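Local coordinates for stiv-a81 (Sulfolobus Turreted Icosahedral Virus, PDB 3RKL), which is of unknown function but folds as a small three-stranded sheet with two helices, the helices probably joining those of a second subunit in a four-helix bundle, at residues 66-69 and 70-74. The protein carries 1 engineered substitution. Numbering follows the deposited sequence.
Engineered in segment 70-74: M74 (natural residue Leu).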
loop_
_atom_site.group_PDB
_atom_site.type_symbol
_atom_site.label_atom_id
_atom_site.label_comp_id
_atom_site.label_asym_id
_atom_site.label_seq_id
_atom_site.Cartn_x
_atom_site.Cartn_y
_atom_site.Cartn_z
ATOM N N ILE A 66 4.973 -3.436 -24.144
ATOM C CA ILE A 66 4.520 -4.017 -25.413
ATOM C C ILE A 66 3.696 -5.295 -25.143
ATOM O O ILE A 66 2.613 -5.473 -25.713
ATOM C CB ILE A 66 5.703 -4.294 -26.361
ATOM C CG1 ILE A 66 6.235 -2.979 -26.947
ATOM C CG2 ILE A 66 5.302 -5.281 -27.473
ATOM C CD1 ILE A 66 5.367 -2.369 -28.052
ATOM N N TYR A 67 4.185 -6.148 -24.249
ATOM C CA TYR A 67 3.474 -7.395 -23.914
ATOM C C TYR A 67 2.101 -7.086 -23.303
ATOM O O TYR A 67 1.094 -7.742 -23.601
ATOM C CB TYR A 67 4.290 -8.240 -22.950
ATOM C CG TYR A 67 5.659 -8.641 -23.464
ATOM C CD1 TYR A 67 5.929 -8.725 -24.831
ATOM C CD2 TYR A 67 6.675 -8.946 -22.578
ATOM C CE1 TYR A 67 7.173 -9.076 -25.288
ATOM C CE2 TYR A 67 7.924 -9.328 -23.036
ATOM C CZ TYR A 67 8.163 -9.381 -24.384
ATOM O OH TYR A 67 9.429 -9.743 -24.819
ATOM N N LEU A 68 2.082 -6.061 -22.464
ATOM C CA LEU A 68 0.850 -5.594 -21.843
ATOM C C LEU A 68 -0.153 -5.073 -22.879
ATOM O O LEU A 68 -1.346 -5.397 -22.818
ATOM C CB LEU A 68 1.199 -4.520 -20.823
ATOM C CG LEU A 68 0.098 -3.877 -20.008
ATOM C CD1 LEU A 68 -0.798 -4.940 -19.318
ATOM C CD2 LEU A 68 0.759 -2.927 -19.011
ATOM N N ALA A 69 0.323 -4.301 -23.857
ATOM C CA ALA A 69 -0.560 -3.802 -24.923
ATOM C C ALA A 69 -1.137 -4.972 -25.723
ATOM O O ALA A 69 -2.346 -5.006 -26.015
ATOM C CB ALA A 69 0.182 -2.825 -25.838
ATOM N N GLY A 70 -0.301 -5.960 -26.026
ATOM C CA GLY A 70 -0.760 -7.163 -26.726
ATOM C C GLY A 70 -1.745 -7.978 -25.911
ATOM O O GLY A 70 -2.775 -8.406 -26.431
ATOM N N ALA A 71 -1.446 -8.164 -24.631
ATOM C CA ALA A 71 -2.343 -8.877 -23.709
ATOM C C ALA A 71 -3.731 -8.238 -23.609
ATOM O O ALA A 71 -4.756 -8.932 -23.666
ATOM C CB ALA A 71 -1.702 -8.993 -22.315
ATOM N N THR A 72 -3.784 -6.916 -23.458
ATOM C CA THR A 72 -5.076 -6.238 -23.403
ATOM C C THR A 72 -5.849 -6.348 -24.725
ATOM O O THR A 72 -7.065 -6.351 -24.723
ATOM C CB THR A 72 -4.952 -4.762 -23.001
ATOM O OG1 THR A 72 -4.196 -4.051 -23.985
ATOM C CG2 THR A 72 -4.307 -4.634 -21.616
ATOM N N SER A 73 -5.137 -6.435 -25.841
ATOM C CA SER A 73 -5.798 -6.632 -27.127
ATOM C C SER A 73 -6.465 -7.993 -27.157
ATOM O O SER A 73 -7.621 -8.122 -27.570
ATOM C CB SER A 73 -4.805 -6.519 -28.282
ATOM O OG SER A 73 -5.493 -6.569 -29.522
HETATM N N MSE A 74 -5.721 -9.005 -26.726
HETATM C CA MSE A 74 -6.251 -10.379 -26.660
HETATM C C MSE A 74 -7.476 -10.447 -25.739
HETATM O O MSE A 74 -8.428 -11.184 -25.997
HETATM C CB MSE A 74 -5.181 -11.345 -26.145
HETATM C CG MSE A 74 -3.964 -11.516 -27.039
HETATM SE SE MSE A 74 -2.493 -12.468 -26.117
HETATM C CE MSE A 74 -3.494 -14.043 -25.528
#
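T72 and A69 make the polar side-chain contact of this turn of helix 55-80: the hydroxyl OG1 of T72 donates to the carbonyl O of A69 at 2.9 Å. With chi1 at 63°, the hydroxyl is flanked by the main-chain N and C of T72 and turned back toward the preceding turn. OG1 comes in from the side of the A69 C=O, at a C=O...OG1 angle of 116°, and well out of the carbonyl plane. It lies on the same face of that plane as the second donor, the backbone N of S73, 3.1 Å from A69 O. One oxygen is thus gripped by two donors, the threonine bond to the carbonyl three residues back being a familiar side-chain-to-backbone bond of helices.

The backbone ladder itself is regular i to i+4 bonding: G70 N reaches I66 O, A71 N reaches Y67 O at 2.8 Å, and T72 N reaches L68 O. The S73 bond is the most bent of the four, its N-H...O angle being 146°.

Apolar contact is slight: CG2 of T72 sits 4.2 Å from CD1 of L68. L68 packs on L68 of the second subunit as well as on I29 and L32 of helix 25-46, while I66 and A69 face strand 3-9.

OG1 of T72 is also hydrogen-bonded to ND1 of H62 of the second subunit. Since A69 O takes the hydroxyl proton, ND1 is probably the donor to OG1, a polar link between subunits beside the apolar packing of L68 on its counterpart and of A69 and T72 on A65 of the second subunit, consistent with a four-helix bundle.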